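Local coordinates for cytidine deaminase (Mycobacterium tuberculosis, PDB 4WIG), which catalyses the zinc-dependent hydrolytic deamination of cytidine and 2'-deoxycytidine to uridine and 2'-deoxyuridine in pyrimidine salvage, at residues M8-A17 with V29-V40; G70-C78 with L96-D107. The protein carries 1 engineered substitution. All coordinates share one frame; numbering follows the deposited sequence. Where two conformers were deposited one is given.

Interaction 1. Residues M8-A17 with V29-V40; sequences MLRGNATQAA and VGAAALVDDGRV
Ala17 and Gly30 bring their CA atoms to within 3.7 Å, so that helix 8-17 lies directly against the backbone of strand 29-35. The axes of these segments approach to 5.6 Å, and their directions differ by 141°, nearer antiparallel than perpendicular. This is the helix-on-sheet layer of the cytidine deaminase alpha-beta-alpha fold: helix 6-17 packs on one face of the mixed sheet, while Ala31 and Ala33 turn to the other and touch Val61 of helix 57-67. On that second face Ala31 also lies beside Glu58, the probable proton donor.

The closeness rests on small residues. Gly30 has no side chain, although the position of one would be directed at the helix, and its CA comes 3.4 Å from Ala13 O in a CA-H...O contact with 143° at the hydrogen. The methyl of Ala17 settles beside the same glycine, its CB 3.5 Å from Gly30 N. Two residues on, Ala32 points its methyl toward the helix, where CB meets both Leu9 O and Ala13 N at 3.6 Å. Those two atoms are acceptor and donor of one helical hydrogen bond, so the methyl rests against that bond; Asn12 CB flanks it too.

Towards the start of the helix longer side chains take over. Leu9 lays CD2 on the strand backbone, 3.8 Å from Leu34 N, and its side chain also reaches Ala75 of the neighbouring strand. Beyond the type I turn from Val35 to Gly38 the chain doubles back, placing Val40 next to the helix. Met8, with CG anti to N (chi1 176°) and the chain bent beyond it, slides past Val40 in the opposite direction, SD lying 3.9 Å from Val40 CG2.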
loop_
_atom_site.group_PDB
_atom_site.type_symbol
_atom_site.label_atom_id
_atom_site.label_comp_id
_atom_site.label_asym_id
_atom_site.label_seq_id
_atom_site.Cartn_x
_atom_site.Cartn_y
_atom_site.Cartn_z
ATOM N N MET A 8 24.748 -11.339 -14.773
ATOM C CA MET A 8 24.801 -9.883 -14.719
ATOM C C MET A 8 23.622 -9.279 -13.946
ATOM O O MET A 8 23.805 -8.378 -13.138
ATOM C CB MET A 8 24.865 -9.306 -16.140
ATOM C CG MET A 8 24.821 -7.783 -16.223
ATOM S SD MET A 8 23.171 -7.038 -16.161
ATOM C CE MET A 8 22.415 -7.673 -17.658
ATOM N N LEU A 9 22.409 -9.767 -14.195
ATOM C CA LEU A 9 21.228 -9.218 -13.526
ATOM C C LEU A 9 21.242 -9.520 -12.038
ATOM O O LEU A 9 20.958 -8.660 -11.214
ATOM C CB LEU A 9 19.943 -9.768 -14.131
ATOM C CG LEU A 9 19.423 -9.056 -15.358
ATOM C CD1 LEU A 9 18.124 -9.743 -15.768
ATOM C CD2 LEU A 9 19.204 -7.573 -15.067
ATOM N N ARG A 10 21.582 -10.757 -11.715
ATOM C CA ARG A 10 21.690 -11.190 -10.333
ATOM C C ARG A 10 22.761 -10.375 -9.599
ATOM O O ARG A 10 22.583 -9.988 -8.446
ATOM C CB ARG A 10 21.988 -12.691 -10.290
ATOM C CG ARG A 10 21.352 -13.425 -9.131
ATOM C CD ARG A 10 21.708 -14.913 -9.142
ATOM N NE ARG A 10 20.720 -15.739 -9.836
ATOM C CZ ARG A 10 20.757 -17.069 -9.879
ATOM N NH1 ARG A 10 21.741 -17.739 -9.286
ATOM N NH2 ARG A 10 19.803 -17.739 -10.516
ATOM N N GLY A 11 23.861 -10.082 -10.280
ATOM C CA GLY A 11 24.934 -9.287 -9.691
ATOM C C GLY A 11 24.512 -7.864 -9.388
ATOM O O GLY A 11 24.803 -7.327 -8.319
ATOM N N ASN A 12 23.810 -7.249 -10.336
ATOM C CA ASN A 12 23.309 -5.903 -10.150
ATOM C C ASN A 12 22.234 -5.859 -9.053
ATOM O O ASN A 12 22.137 -4.873 -8.307
ATOM C CB ASN A 12 22.771 -5.331 -11.478
ATOM C CG ASN A 12 23.877 -4.837 -12.395
ATOM O OD1 ASN A 12 24.437 -5.591 -13.198
ATOM N ND2 ASN A 12 24.202 -3.580 -12.282
ATOM N N ALA A 13 21.428 -6.916 -8.954
ATOM C CA ALA A 13 20.430 -7.022 -7.894
ATOM C C ALA A 13 21.125 -7.075 -6.522
ATOM O O ALA A 13 20.714 -6.398 -5.583
ATOM C CB ALA A 13 19.560 -8.238 -8.093
ATOM N N THR A 14 22.189 -7.869 -6.437
ATOM C CA THR A 14 22.993 -7.978 -5.217
ATOM C C THR A 14 23.577 -6.622 -4.815
ATOM O O THR A 14 23.478 -6.203 -3.650
ATOM C CB THR A 14 24.103 -9.036 -5.416
ATOM O OG1 THR A 14 23.493 -10.262 -5.836
ATOM C CG2 THR A 14 24.901 -9.268 -4.144
ATOM N N GLN A 15 24.147 -5.915 -5.787
ATOM C CA GLN A 15 24.687 -4.588 -5.550
ATOM C C GLN A 15 23.577 -3.644 -5.078
ATOM O O GLN A 15 23.775 -2.859 -4.161
ATOM C CB GLN A 15 25.354 -4.061 -6.832
ATOM C CG GLN A 15 26.396 -2.983 -6.618
ATOM C CD GLN A 15 25.813 -1.668 -6.144
ATOM O OE1 GLN A 15 26.267 -1.099 -5.141
ATOM N NE2 GLN A 15 24.808 -1.171 -6.855
ATOM N N ALA A 16 22.402 -3.733 -5.703
ATOM C CA ALA A 16 21.274 -2.892 -5.332
ATOM C C ALA A 16 20.849 -3.095 -3.873
ATOM O O ALA A 16 20.518 -2.146 -3.184
ATOM C CB ALA A 16 20.100 -3.139 -6.273
ATOM N N ALA A 17 20.901 -4.335 -3.401
ATOM C CA ALA A 17 20.495 -4.692 -2.044
ATOM C C ALA A 17 21.325 -3.997 -0.979
ATOM O O ALA A 17 20.833 -3.756 0.125
ATOM C CB ALA A 17 20.577 -6.196 -1.855
ATOM N N VAL A 29 16.698 -6.252 0.467
ATOM C CA VAL A 29 16.331 -6.852 -0.808
ATOM C C VAL A 29 16.779 -5.924 -1.910
ATOM O O VAL A 29 16.639 -4.730 -1.782
ATOM C CB VAL A 29 14.825 -7.094 -0.918
ATOM C CG1 VAL A 29 14.481 -7.667 -2.287
ATOM C CG2 VAL A 29 14.361 -8.035 0.187
ATOM N N GLY A 30 17.330 -6.485 -2.988
ATOM C CA GLY A 30 17.674 -5.699 -4.162
ATOM C C GLY A 30 17.082 -6.337 -5.396
ATOM O O GLY A 30 16.877 -7.553 -5.425
ATOM N N ALA A 31 16.810 -5.531 -6.419
ATOM C CA ALA A 31 16.325 -6.065 -7.663
ATOM C C ALA A 31 16.917 -5.315 -8.836
ATOM O O ALA A 31 17.276 -4.149 -8.717
ATOM C CB ALA A 31 14.803 -6.019 -7.699
ATOM N N ALA A 32 17.027 -6.005 -9.961
ATOM C CA ALA A 32 17.531 -5.407 -11.185
ATOM C C ALA A 32 16.775 -5.992 -12.362
ATOM O O ALA A 32 16.459 -7.186 -12.376
ATOM C CB ALA A 32 19.017 -5.671 -11.333
ATOM N N ALA A 33 16.481 -5.146 -13.343
ATOM C CA ALA A 33 15.709 -5.560 -14.497
ATOM C C ALA A 33 16.308 -5.022 -15.780
ATOM O O ALA A 33 16.814 -3.886 -15.825
ATOM C CB ALA A 33 14.258 -5.110 -14.364
ATOM N N LEU A 34 16.267 -5.874 -16.800
ATOM C CA LEU A 34 16.614 -5.513 -18.160
ATOM C C LEU A 34 15.379 -4.913 -18.823
ATOM O O LEU A 34 14.304 -5.534 -18.851
ATOM C CB LEU A 34 17.028 -6.749 -18.932
ATOM C CG LEU A 34 17.415 -6.589 -20.397
ATOM C CD1 LEU A 34 18.705 -5.798 -20.527
ATOM C CD2 LEU A 34 17.534 -7.965 -21.034
ATOM N N VAL A 35 15.568 -3.721 -19.367
ATOM C CA VAL A 35 14.519 -2.990 -20.075
ATOM C C VAL A 35 14.650 -3.288 -21.566
ATOM O O VAL A 35 15.722 -3.706 -22.026
ATOM C CB VAL A 35 14.633 -1.481 -19.791
ATOM C CG1 VAL A 35 13.436 -0.725 -20.359
ATOM C CG2 VAL A 35 14.757 -1.240 -18.288
ATOM N N ASP A 36 13.559 -3.128 -22.317
ATOM C CA ASP A 36 13.588 -3.439 -23.756
ATOM C C ASP A 36 14.472 -2.572 -24.662
ATOM O O ASP A 36 14.623 -2.892 -25.845
ATOM C CB ASP A 36 12.163 -3.499 -24.324
ATOM C CG ASP A 36 11.401 -2.193 -24.186
ATOM O OD1 ASP A 36 10.268 -2.139 -24.701
ATOM O OD2 ASP A 36 11.886 -1.233 -23.558
ATOM N N ASP A 37 15.057 -1.503 -24.131
ATOM C CA ASP A 37 16.089 -0.752 -24.866
ATOM C C ASP A 37 17.499 -1.228 -24.499
ATOM O O ASP A 37 18.495 -0.668 -24.974
ATOM C CB ASP A 37 15.954 0.749 -24.607
ATOM C CG ASP A 37 16.376 1.138 -23.208
ATOM O OD1 ASP A 37 16.661 2.329 -22.983
ATOM O OD2 ASP A 37 16.425 0.254 -22.329
ATOM N N GLY A 38 17.575 -2.246 -23.642
ATOM C CA GLY A 38 18.837 -2.843 -23.246
ATOM C C GLY A 38 19.480 -2.277 -21.992
ATOM O O GLY A 38 20.510 -2.788 -21.572
ATOM N N ARG A 39 18.914 -1.226 -21.392
ATOM C CA ARG A 39 19.488 -0.690 -20.151
ATOM C C ARG A 39 19.018 -1.533 -18.982
ATOM O O ARG A 39 18.050 -2.282 -19.100
ATOM C CB ARG A 39 19.152 0.791 -19.921
ATOM C CG ARG A 39 17.736 1.075 -19.446
ATOM C CD ARG A 39 17.473 2.563 -19.274
ATOM N NE ARG A 39 16.161 2.845 -18.696
ATOM C CZ ARG A 39 14.998 2.819 -19.350
ATOM N NH1 ARG A 39 14.927 2.509 -20.645
ATOM N NH2 ARG A 39 13.883 3.115 -18.705
ATOM N N VAL A 40 19.727 -1.418 -17.867
ATOM C CA VAL A 40 19.360 -2.115 -16.646
ATOM C C VAL A 40 18.967 -1.083 -15.589
ATOM O O VAL A 40 19.644 -0.072 -15.421
ATOM C CB VAL A 40 20.512 -3.012 -16.146
ATOM C CG1 VAL A 40 20.229 -3.552 -14.745
ATOM C CG2 VAL A 40 20.724 -4.170 -17.112
#

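Interaction 2. Residues G70-C78 with L96-D107; sequences GGRLLALAC and LLEHGGSELLID
Leu76 pairs with Ile106, and Ala75 with Leu105, in parallel register, joining the two strands of a beta-alpha-beta unit whose connecting helix, 90-100, also carries the zinc ligand Cys92. Three backbone bonds fix the register. Leu105 N donates to Leu74 O at 3.1 Å, almost straight at hydrogen (176°) but from above the carbonyl plane. Leu76 N reaches Leu105 O at 2.8 Å, nearly in line with that carbonyl, and Asp107 N meets Leu76 O at 2.9 Å. Ahead of the paired residues, Leu73 N turns to a carbonyl near the end of the helix, binding His99 O at 2.9 Å.

Water completes several acceptors. One molecule donates to both Leu73 O and Gly100 O; another joins Leu74 O to Glu103 O, giving Leu74 O a second donor besides Leu105 N.

Arg72 folds back, bent at chi2 (-78°) and chi3 (-71°), to lay one guanidinium face over the backbone of His99 and Gly100, with His99 O 3.3 Å above its plane. NH1 donates to two waters at the edge of the group, and these in turn donate one to Leu97 O and the other to Glu98 O. The Glu98 carboxylate is turned elsewhere, bonded to Tyr21, Tyr24 and Val49 of the second subunit.

Beneath the polar backbone, Leu96 CD2 meets Leu76 CD1 at 3.6 Å and Leu73 CD1 at 3.7 Å, crossing both side chains at about a right angle. Held through waters beside the carbonyls of Leu97, Glu98 and His99, the Arg72 guanidinium would probably have its charge eased by the helix dipole, without a carboxylate partner across this contact.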
loop_
_atom_site.group_PDB
_atom_site.type_symbol
_atom_site.label_atom_id
_atom_site.label_comp_id
_atom_site.label_asym_id
_atom_site.label_seq_id
_atom_site.Cartn_x
_atom_site.Cartn_y
_atom_site.Cartn_z
ATOM N N GLY A 70 11.096 5.181 -19.356
ATOM C CA GLY A 70 9.998 4.253 -19.525
ATOM C C GLY A 70 10.405 3.037 -20.330
ATOM O O GLY A 70 11.594 2.741 -20.482
ATOM N N GLY A 71 9.404 2.339 -20.851
ATOM C CA GLY A 71 9.621 1.131 -21.631
ATOM C C GLY A 71 9.001 -0.078 -20.960
ATOM O O GLY A 71 8.148 0.052 -20.084
ATOM N N ARG A 72 9.431 -1.255 -21.403
ATOM C CA ARG A 72 8.919 -2.528 -20.922
ATOM C C ARG A 72 10.043 -3.343 -20.289
ATOM O O ARG A 72 11.170 -3.319 -20.773
ATOM C CB ARG A 72 8.324 -3.333 -22.086
ATOM C CG ARG A 72 7.124 -2.680 -22.761
ATOM C CD ARG A 72 5.845 -2.865 -21.953
ATOM N NE ARG A 72 5.373 -4.250 -21.977
ATOM C CZ ARG A 72 4.331 -4.704 -21.275
ATOM N NH1 ARG A 72 3.643 -3.888 -20.481
ATOM N NH2 ARG A 72 3.978 -5.987 -21.362
ATOM N N LEU A 73 9.730 -4.070 -19.216
ATOM C CA LEU A 73 10.705 -4.962 -18.574
ATOM C C LEU A 73 10.713 -6.308 -19.283
ATOM O O LEU A 73 9.649 -6.855 -19.570
ATOM C CB LEU A 73 10.362 -5.170 -17.099
ATOM C CG LEU A 73 10.245 -3.907 -16.245
ATOM C CD1 LEU A 73 9.864 -4.293 -14.828
ATOM C CD2 LEU A 73 11.526 -3.091 -16.266
ATOM N N LEU A 74 11.912 -6.832 -19.555
ATOM C CA LEU A 74 12.094 -8.145 -20.185
ATOM C C LEU A 74 12.483 -9.249 -19.202
ATOM O O LEU A 74 12.115 -10.416 -19.382
ATOM C CB LEU A 74 13.169 -8.054 -21.267
ATOM C CG LEU A 74 12.863 -7.101 -22.428
ATOM C CD1 LEU A 74 13.951 -7.193 -23.484
ATOM C CD2 LEU A 74 11.499 -7.376 -23.043
ATOM N N ALA A 75 13.232 -8.874 -18.173
ATOM C CA ALA A 75 13.780 -9.821 -17.217
ATOM C C ALA A 75 14.095 -9.094 -15.920
ATOM O O ALA A 75 14.539 -7.950 -15.961
ATOM C CB ALA A 75 15.036 -10.457 -17.787
ATOM N N LEU A 76 13.839 -9.756 -14.795
ATOM C CA LEU A 76 14.120 -9.244 -13.480
ATOM C C LEU A 76 14.727 -10.329 -12.557
ATOM O O LEU A 76 14.262 -11.459 -12.528
ATOM C CB LEU A 76 12.825 -8.688 -12.856
ATOM C CG LEU A 76 12.966 -8.063 -11.471
ATOM C CD1 LEU A 76 12.086 -6.834 -11.322
ATOM C CD2 LEU A 76 12.656 -9.064 -10.370
ATOM N N ALA A 77 15.756 -9.955 -11.794
ATOM C CA ALA A 77 16.278 -10.773 -10.696
ATOM C C ALA A 77 16.072 -10.033 -9.375
ATOM O O ALA A 77 16.293 -8.829 -9.299
ATOM C CB ALA A 77 17.770 -11.076 -10.892
ATOM N N CYS A 78 15.646 -10.766 -8.351
ATOM C CA CYS A 78 15.453 -10.229 -7.001
ATOM C C CYS A 78 16.228 -11.106 -6.030
ATOM O O CYS A 78 16.103 -12.317 -6.064
ATOM C CB CYS A 78 13.977 -10.279 -6.638
ATOM S SG CYS A 78 13.559 -9.514 -5.060
ATOM N N LEU A 96 4.738 -5.668 -11.426
ATOM C CA LEU A 96 5.647 -6.021 -12.530
ATOM C C LEU A 96 4.869 -6.416 -13.800
ATOM O O LEU A 96 5.297 -6.119 -14.926
ATOM C CB LEU A 96 6.592 -7.146 -12.107
ATOM C CG LEU A 96 7.691 -6.780 -11.093
ATOM C CD1 LEU A 96 8.401 -8.032 -10.575
ATOM C CD2 LEU A 96 8.663 -5.816 -11.728
ATOM N N LEU A 97 3.716 -7.057 -13.623
ATOM C CA LEU A 97 2.895 -7.486 -14.756
ATOM C C LEU A 97 2.449 -6.314 -15.632
ATOM O O LEU A 97 2.374 -6.431 -16.860
ATOM C CB LEU A 97 1.673 -8.263 -14.260
ATOM C CG LEU A 97 0.882 -8.990 -15.348
ATOM C CD1 LEU A 97 1.612 -10.251 -15.784
ATOM C CD2 LEU A 97 -0.517 -9.304 -14.859
ATOM N N GLU A 98 2.166 -5.186 -14.984
ATOM C CA GLU A 98 1.769 -3.956 -15.667
ATOM C C GLU A 98 2.846 -3.473 -16.635
ATOM O O GLU A 98 2.538 -2.822 -17.642
ATOM C CB GLU A 98 1.509 -2.873 -14.618
ATOM C CG GLU A 98 0.906 -1.582 -15.129
ATOM C CD GLU A 98 -0.593 -1.669 -15.362
ATOM O OE1 GLU A 98 -1.057 -1.061 -16.339
ATOM O OE2 GLU A 98 -1.305 -2.340 -14.580
ATOM N N HIS A 99 4.107 -3.768 -16.316
ATOM C CA HIS A 99 5.243 -3.199 -17.038
ATOM C C HIS A 99 6.050 -4.182 -17.867
ATOM O O HIS A 99 6.864 -3.765 -18.682
ATOM C CB HIS A 99 6.105 -2.451 -16.040
ATOM C CG HIS A 99 5.346 -1.348 -15.383
ATOM N ND1 HIS A 99 4.803 -1.451 -14.120
ATOM C CD2 HIS A 99 4.905 -0.177 -15.888
ATOM C CE1 HIS A 99 4.107 -0.359 -13.858
ATOM N NE2 HIS A 99 4.164 0.433 -14.909
ATOM N N GLY A 100 5.804 -5.473 -17.673
ATOM C CA GLY A 100 6.460 -6.512 -18.468
ATOM C C GLY A 100 5.552 -7.604 -19.007
ATOM O O GLY A 100 5.969 -8.381 -19.867
ATOM N N GLY A 101 4.322 -7.686 -18.497
ATOM C CA GLY A 101 3.365 -8.682 -18.945
ATOM C C GLY A 101 3.721 -10.108 -18.568
ATOM O O GLY A 101 4.652 -10.363 -17.792
ATOM N N SER A 102 2.976 -11.049 -19.144
ATOM C CA SER A 102 3.101 -12.463 -18.801
ATOM C C SER A 102 4.454 -13.078 -19.175
ATOM O O SER A 102 4.878 -14.052 -18.552
ATOM C CB SER A 102 1.980 -13.252 -19.475
ATOM O OG SER A 102 2.007 -13.044 -20.874
ATOM N N GLU A 103 5.118 -12.529 -20.191
ATOM C CA GLU A 103 6.382 -13.086 -20.657
ATOM C C GLU A 103 7.620 -12.522 -19.966
ATOM O O GLU A 103 8.726 -12.954 -20.258
ATOM C CB GLU A 103 6.505 -12.929 -22.175
ATOM C CG GLU A 103 5.293 -13.464 -22.927
ATOM C CD GLU A 103 4.877 -14.849 -22.459
ATOM O OE1 GLU A 103 3.674 -15.051 -22.171
ATOM O OE2 GLU A 103 5.752 -15.741 -22.342
ATOM N N LEU A 104 7.435 -11.566 -19.058
ATOM C CA LEU A 104 8.549 -11.065 -18.247
ATOM C C LEU A 104 9.163 -12.236 -17.485
ATOM O O LEU A 104 8.457 -12.947 -16.799
ATOM C CB LEU A 104 8.046 -9.999 -17.271
ATOM C CG LEU A 104 8.975 -9.566 -16.144
ATOM C CD1 LEU A 104 10.313 -9.081 -16.667
ATOM C CD2 LEU A 104 8.304 -8.484 -15.314
ATOM N N LEU A 105 10.471 -12.441 -17.623
ATOM C CA LEU A 105 11.143 -13.538 -16.938
ATOM C C LEU A 105 11.640 -13.101 -15.567
ATOM O O LEU A 105 12.227 -12.013 -15.417
ATOM C CB LEU A 105 12.305 -14.090 -17.768
ATOM C CG LEU A 105 11.914 -14.721 -19.104
ATOM C CD1 LEU A 105 13.160 -15.090 -19.892
ATOM C CD2 LEU A 105 11.036 -15.944 -18.891
ATOM N N ILE A 106 11.403 -13.967 -14.583
ATOM C CA ILE A 106 11.767 -13.735 -13.204
ATOM C C ILE A 106 12.806 -14.769 -12.768
ATOM O O ILE A 106 12.549 -15.963 -12.822
ATOM C CB ILE A 106 10.515 -13.869 -12.300
ATOM C CG1 ILE A 106 9.374 -12.931 -12.783
ATOM C CG2 ILE A 106 10.886 -13.641 -10.845
ATOM C CD1 ILE A 106 9.720 -11.466 -12.757
ATOM N N ASP A 107 13.981 -14.316 -12.344
ATOM C CA ASP A 107 15.040 -15.226 -11.914
ATOM C C ASP A 107 14.559 -16.149 -10.801
ATOM O O ASP A 107 13.690 -15.793 -10.000
ATOM C CB ASP A 107 16.262 -14.443 -11.392
ATOM C CG ASP A 107 17.576 -15.181 -11.611
ATOM O OD1 ASP A 107 17.570 -16.350 -12.061
ATOM O OD2 ASP A 107 18.630 -14.577 -11.333
HETATM O O HOH W 1 1.421 -5.463 -19.302
HETATM O O HOH W 2 3.443 -1.214 -19.881
HETATM O O HOH W 3 8.225 -8.211 -21.345
HETATM O O HOH W 4 11.181 -11.632 -21.655
HETATM O O HOH W 5 13.966 -13.259 -8.661
#

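How the interactions relate
Both interactions build on the same sheet, in which strands 29-35 and 73-80 are neighbours, and their centres lie 11 Å apart. Interaction 1 is a buried layer contact made from alanines, a glycine and a few larger apolar side chains; interaction 2 is partly buried, and combines strand pairing with a watered rim around a helix end. They meet at the backbone, Leu34 O lying 2.8 Å from Leu74 N in a probable hydrogen bond beside the classic bulge that Leu74 and Ala75 form opposite Leu34. A salt bridge, Arg10 NE to Asp107 OD2 at 2.8 Å, ties helix 8-17 to the end of segment 96-107.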